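4-aminobutyrate transaminase (Acinetobacter baumannii, PDB 6WOP) probably catalyses the pyridoxal-phosphate-dependent transfer of the amino group of 4-aminobutyrate to 2-oxoglutarate. Local coordinates at residues A[204-209]-A[221-226]; A[235-240]-A[258-263]. All blocks are in the same frame, centred on the assembly; numbering follows the deposited sequence.

Contact 1. Residues A[204-209]-A[221-226]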
loop_
_atom_site.group_PDB
_atom_site.type_symbol
_atom_site.label_atom_id
_atom_site.label_comp_id
_atom_site.label_asym_id
_atom_site.label_seq_id
_atom_site.Cartn_x
_atom_site.Cartn_y
_atom_site.Cartn_z
ATOM N N ILE A 204 2.201 18.675 2.993
ATOM C CA ILE A 204 3.658 18.658 3.153
ATOM C C ILE A 204 3.970 18.945 4.601
ATOM O O ILE A 204 3.506 19.966 5.159
ATOM C CB ILE A 204 4.339 19.700 2.251
ATOM C CG1 ILE A 204 3.997 19.367 0.813
ATOM C CG2 ILE A 204 5.897 19.692 2.499
ATOM C CD1 ILE A 204 4.748 20.231 -0.343
ATOM N N VAL A 205 4.774 18.079 5.209
ATOM C CA VAL A 205 4.976 18.115 6.660
ATOM C C VAL A 205 6.452 18.291 6.950
ATOM O O VAL A 205 7.279 17.496 6.469
ATOM C CB VAL A 205 4.474 16.823 7.325
ATOM C CG1 VAL A 205 4.671 16.966 8.901
ATOM C CG2 VAL A 205 3.028 16.576 6.874
ATOM N N LEU A 206 6.783 19.278 7.790
ATOM C CA LEU A 206 8.187 19.489 8.105
ATOM C C LEU A 206 8.345 20.066 9.505
ATOM O O LEU A 206 7.506 20.835 9.979
ATOM C CB LEU A 206 8.871 20.414 7.107
ATOM C CG LEU A 206 8.698 21.894 7.352
ATOM C CD1 LEU A 206 9.676 22.627 6.460
ATOM C CD2 LEU A 206 7.313 22.283 7.035
ATOM N N GLU A 207 9.466 19.748 10.101
ATOM C CA GLU A 207 9.869 20.404 11.350
ATOM C C GLU A 207 10.502 21.745 11.016
ATOM O O GLU A 207 11.489 21.771 10.258
ATOM C CB GLU A 207 10.877 19.512 12.070
ATOM C CG GLU A 207 10.323 18.168 12.555
ATOM C CD GLU A 207 11.435 17.164 12.738
ATOM O OE1 GLU A 207 11.733 16.417 11.744
ATOM O OE2 GLU A 207 12.010 17.153 13.868
ATOM N N PRO A 208 9.992 22.878 11.544
ATOM C CA PRO A 208 10.712 24.155 11.347
ATOM C C PRO A 208 12.141 24.093 11.860
ATOM O O PRO A 208 12.996 24.821 11.353
ATOM C CB PRO A 208 9.912 25.196 12.155
ATOM C CG PRO A 208 8.638 24.548 12.577
ATOM C CD PRO A 208 8.782 23.008 12.396
ATOM N N VAL A 209 12.450 23.258 12.854
ATOM C CA VAL A 209 13.832 22.968 13.237
ATOM C C VAL A 209 13.920 21.443 13.346
ATOM O O VAL A 209 13.369 20.864 14.286
ATOM C CB VAL A 209 14.233 23.616 14.588
ATOM C CG1 VAL A 209 15.693 23.383 14.789
ATOM C CG2 VAL A 209 13.945 25.168 14.643
ATOM N N GLU A 221 13.185 31.648 3.379
ATOM C CA GLU A 221 12.874 31.587 1.949
ATOM C C GLU A 221 12.294 30.227 1.581
ATOM O O GLU A 221 11.425 30.112 0.694
ATOM C CB GLU A 221 14.136 31.873 1.117
ATOM C CG GLU A 221 13.931 31.755 -0.410
ATOM C CD GLU A 221 15.254 31.546 -1.156
ATOM O OE1 GLU A 221 16.344 31.620 -0.528
ATOM O OE2 GLU A 221 15.205 31.300 -2.370
ATOM N N PHE A 222 12.749 29.174 2.255
ATOM C CA PHE A 222 12.204 27.870 1.925
ATOM C C PHE A 222 10.735 27.773 2.341
ATOM O O PHE A 222 9.903 27.279 1.575
ATOM C CB PHE A 222 13.032 26.753 2.571
ATOM C CG PHE A 222 12.537 25.343 2.163
ATOM C CD1 PHE A 222 12.777 24.857 0.893
ATOM C CD2 PHE A 222 11.800 24.585 3.025
ATOM C CE1 PHE A 222 12.319 23.616 0.531
ATOM C CE2 PHE A 222 11.365 23.330 2.682
ATOM C CZ PHE A 222 11.626 22.846 1.426
ATOM N N LEU A 223 10.397 28.242 3.555
ATOM C CA LEU A 223 9.000 28.265 3.977
ATOM C C LEU A 223 8.121 29.073 3.045
ATOM O O LEU A 223 7.000 28.651 2.738
ATOM C CB LEU A 223 8.865 28.847 5.391
ATOM C CG LEU A 223 9.039 27.889 6.552
ATOM C CD1 LEU A 223 8.726 28.599 7.858
ATOM C CD2 LEU A 223 8.194 26.583 6.433
ATOM N N LYS A 224 8.598 30.252 2.616
ATOM C CA LYS A 224 7.719 31.037 1.767
ATOM C C LYS A 224 7.569 30.378 0.403
ATOM O O LYS A 224 6.469 30.299 -0.142
ATOM C CB LYS A 224 8.264 32.454 1.571
ATOM C CG LYS A 224 8.511 33.183 2.894
ATOM C CD LYS A 224 9.234 34.546 2.749
ATOM C CE LYS A 224 10.138 34.917 3.964
ATOM N NZ LYS A 224 9.519 35.821 4.968
ATOM N N ARG A 225 8.594 29.819 -0.184
ATOM C CA ARG A 225 8.425 29.107 -1.441
ATOM C C ARG A 225 7.553 27.853 -1.293
ATOM O O ARG A 225 6.715 27.584 -2.089
ATOM C CB ARG A 225 9.747 28.840 -2.085
ATOM C CG ARG A 225 10.335 30.122 -2.626
ATOM C CD ARG A 225 11.743 29.972 -3.077
ATOM N NE ARG A 225 11.867 29.136 -4.233
ATOM C CZ ARG A 225 13.018 28.727 -4.713
ATOM N NH1 ARG A 225 14.130 29.102 -4.157
ATOM N NH2 ARG A 225 13.054 27.959 -5.753
ATOM N N LEU A 226 7.784 27.122 -0.226
ATOM C CA LEU A 226 6.920 25.970 0.038
ATOM C C LEU A 226 5.466 26.390 0.210
ATOM O O LEU A 226 4.557 25.708 -0.262
ATOM C CB LEU A 226 7.412 25.222 1.287
ATOM C CG LEU A 226 7.004 23.762 1.426
ATOM C CD1 LEU A 226 7.475 22.967 0.201
ATOM C CD2 LEU A 226 7.659 23.230 2.688
#

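Contact 2. Residues A[235-240]-A[258-263]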
loop_
_atom_site.group_PDB
_atom_site.type_symbol
_atom_site.label_atom_id
_atom_site.label_comp_id
_atom_site.label_asym_id
_atom_site.label_seq_id
_atom_site.Cartn_x
_atom_site.Cartn_y
_atom_site.Cartn_z
ATOM N N ILE A 235 -2.535 22.088 -1.413
ATOM C CA ILE A 235 -1.936 21.166 -0.448
ATOM C C ILE A 235 -1.884 21.869 0.918
ATOM O O ILE A 235 -1.610 23.072 0.963
ATOM C CB ILE A 235 -0.521 20.769 -0.915
ATOM C CG1 ILE A 235 -0.574 20.062 -2.304
ATOM C CG2 ILE A 235 0.183 19.890 0.164
ATOM C CD1 ILE A 235 0.748 20.005 -2.966
ATOM N N LEU A 236 -2.063 21.132 2.032
ATOM C CA LEU A 236 -1.837 21.750 3.346
ATOM C C LEU A 236 -0.379 21.755 3.800
ATOM O O LEU A 236 0.367 20.799 3.595
ATOM C CB LEU A 236 -2.645 21.040 4.440
ATOM C CG LEU A 236 -4.146 21.180 4.144
ATOM C CD1 LEU A 236 -4.915 20.244 5.079
ATOM C CD2 LEU A 236 -4.718 22.653 4.262
ATOM N N LEU A 237 0.004 22.807 4.550
ATOM C CA LEU A 237 1.352 22.871 5.093
ATOM C C LEU A 237 1.255 22.568 6.582
ATOM O O LEU A 237 0.501 23.236 7.281
ATOM C CB LEU A 237 1.957 24.248 4.861
ATOM C CG LEU A 237 3.388 24.477 5.411
ATOM C CD1 LEU A 237 4.362 23.516 4.794
ATOM C CD2 LEU A 237 3.853 25.950 5.080
ATOM N N VAL A 238 1.988 21.560 7.057
ATOM C CA VAL A 238 1.941 21.159 8.468
ATOM C C VAL A 238 3.297 21.429 9.102
ATOM O O VAL A 238 4.308 20.912 8.628
ATOM C CB VAL A 238 1.605 19.676 8.608
ATOM C CG1 VAL A 238 1.519 19.288 10.130
ATOM C CG2 VAL A 238 0.260 19.397 7.878
ATOM N N ALA A 239 3.331 22.187 10.187
ATOM C CA ALA A 239 4.558 22.413 10.954
ATOM C C ALA A 239 4.579 21.442 12.114
ATOM O O ALA A 239 3.687 21.490 12.951
ATOM C CB ALA A 239 4.589 23.849 11.503
ATOM N N ASP A 240 5.572 20.558 12.177
ATOM C CA ASP A 240 5.673 19.617 13.309
ATOM C C ASP A 240 6.552 20.271 14.371
ATOM O O ASP A 240 7.777 20.329 14.237
ATOM C CB ASP A 240 6.243 18.279 12.847
ATOM C CG ASP A 240 6.392 17.262 13.999
ATOM O OD1 ASP A 240 5.978 17.538 15.160
ATOM O OD2 ASP A 240 6.929 16.195 13.741
ATOM N N TYR A 258 8.600 33.295 11.747
ATOM C CA TYR A 258 8.433 33.337 10.302
ATOM C C TYR A 258 7.137 34.045 9.945
ATOM O O TYR A 258 6.157 33.991 10.692
ATOM C CB TYR A 258 8.448 31.922 9.720
ATOM C CG TYR A 258 9.755 31.184 9.995
ATOM C CD1 TYR A 258 10.848 31.256 9.091
ATOM C CD2 TYR A 258 9.905 30.407 11.114
ATOM C CE1 TYR A 258 12.023 30.579 9.352
ATOM C CE2 TYR A 258 11.065 29.725 11.360
ATOM C CZ TYR A 258 12.125 29.837 10.512
ATOM O OH TYR A 258 13.282 29.182 10.786
ATOM N N GLU A 259 7.167 34.717 8.792
ATOM C CA GLU A 259 5.992 35.348 8.197
ATOM C C GLU A 259 5.018 34.292 7.701
ATOM O O GLU A 259 3.795 34.485 7.739
ATOM C CB GLU A 259 6.416 36.232 7.012
ATOM C CG GLU A 259 6.987 37.574 7.412
ATOM C CD GLU A 259 7.014 38.515 6.206
ATOM O OE1 GLU A 259 6.426 38.174 5.138
ATOM O OE2 GLU A 259 7.626 39.605 6.354
ATOM N N THR A 260 5.570 33.245 7.111
ATOM C CA THR A 260 4.747 32.191 6.549
ATOM C C THR A 260 3.999 31.480 7.655
ATOM O O THR A 260 4.589 31.129 8.687
ATOM C CB THR A 260 5.639 31.179 5.806
ATOM O OG1 THR A 260 6.438 31.857 4.812
ATOM C CG2 THR A 260 4.796 30.042 5.190
ATOM N N LYS A 261 2.719 31.179 7.410
ATOM C CA LYS A 261 1.920 30.422 8.360
ATOM C C LYS A 261 1.555 29.035 7.830
ATOM O O LYS A 261 1.173 28.865 6.663
ATOM C CB LYS A 261 0.637 31.169 8.685
ATOM C CG LYS A 261 0.844 32.387 9.581
ATOM C CD LYS A 261 -0.511 32.969 9.931
ATOM C CE LYS A 261 -0.432 34.479 10.007
ATOM N NZ LYS A 261 0.811 34.847 10.708
ATOM N N ALA A 262 1.625 28.060 8.716
ATOM C CA ALA A 262 1.184 26.693 8.451
ATOM C C ALA A 262 -0.322 26.576 8.661
ATOM O O ALA A 262 -0.929 27.364 9.403
ATOM C CB ALA A 262 1.891 25.738 9.420
ATOM N N ASP A 263 -0.937 25.580 8.003
ATOM C CA ASP A 263 -2.355 25.354 8.172
ATOM C C ASP A 263 -2.649 24.576 9.441
ATOM O O ASP A 263 -3.742 24.714 10.002
ATOM C CB ASP A 263 -2.900 24.534 6.983
ATOM C CG ASP A 263 -2.733 25.261 5.674
ATOM O OD1 ASP A 263 -3.564 26.159 5.427
ATOM O OD2 ASP A 263 -1.779 24.938 4.900
#

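Contact 1. Residues A[204-209]-A[221-226]
Leu206 puts one methyl, CD1, among three side chains of the helix. Phe222 offers the edge of its ring, with CE2 4.2 Å from Leu206 CD1 and the methyl lying near the ring plane. Leu223 CD2 is also 4.2 Å from Leu206 CD1, and Leu226 CD2 completes the trio at 4.3 Å. Further back along the strand, Ile204 meets Leu226 with both of its branches: Ile204 CD1 lies 3.9 Å from Leu226 CD1, and Ile204 CG2 lies 4.0 Å from Leu226 CD2. Leu226 reaches in because its CG stands anti to the backbone N (chi1 -158°).

On the helix's outer side, Arg225 NH1 makes a 3.0 Å salt bridge to Glu221 OE2, meeting it from above the carboxylate plane. Asp182 gives the same NH1 a second acidic partner.

The five side chains that touch are all apolar and buried, and helix 181-194 packs against Phe222 from beyond the contact. Strand 204-206 and helix 221-226 run nearly antiparallel, at 164°, as expected where a helix, here 220-233, returns over the central sheet of the large domain in a fold type I aminotransferase.

Contact 2. Residues A[235-240]-A[258-263]
Asp263 meets the strand with nearly every atom of its side chain. Its CB sits 3.8 Å from Leu236 CD2 and also faces the carbonyl oxygen of Leu237. One step on, Asp263 CG comes within 3.6 Å of the same methyl, Leu236 CD2, the two side chains crossing at about a right angle. At the tip the oxygens divide the work. OD1 brushes Leu236 CD2 and forms a salt bridge with Arg283, whereas OD2 accepts the Leu237 backbone N-H at 2.8 Å. That bond is almost straight (174°) and uses the anti lone pair of OD2; Arg227 makes a salt bridge to the same oxygen. With CG beside the backbone N (chi1 -62°), the carboxylate lies on the same side as Asp263 N, and both bond to Leu237: Asp263 N donates to Leu237 O at 2.8 Å, in the carbonyl plane. With two basic partners, this buried carboxylate probably stays ionised.

The loop is here entering strand 264-267, which runs parallel to strand 236-240 in the mixed central sheet, and the ladder continues with Ala239 bonded to Leu264.

Before Asp263 the contact is van der Waals packing: Ala262 CB rests 3.6 Å from Leu237 O and 3.9 Å from Ala239 CB. Leu237, its CG anti to the backbone N (chi1 179°), stretches CD2 to within 4.2 Å of Thr260 CG2, near where Thr260 touches Lys224 and Arg227 of helix 220-233.

Coming from the N terminus, the chain runs out along strand 201-206, passes the small hairpin of strands 209-210 and 216-217, and returns in helix 220-233; contact 1 closes that loop. The helix leads into strand 236-240, which lies parallel beside strand 201-206, completing a beta-alpha-beta crossover. A long loop without helix or strand then comes back to this second strand, where contact 2 closes it. The loops are in series, neither nesting nor crossing, yet the contacts lie about 7 Å apart, centre to centre. Probable backbone hydrogen bonds from Ile204 to Leu236 and Val238 join the strands, while Lys224 packs on Thr260, bringing helix and later loop together over the sheet.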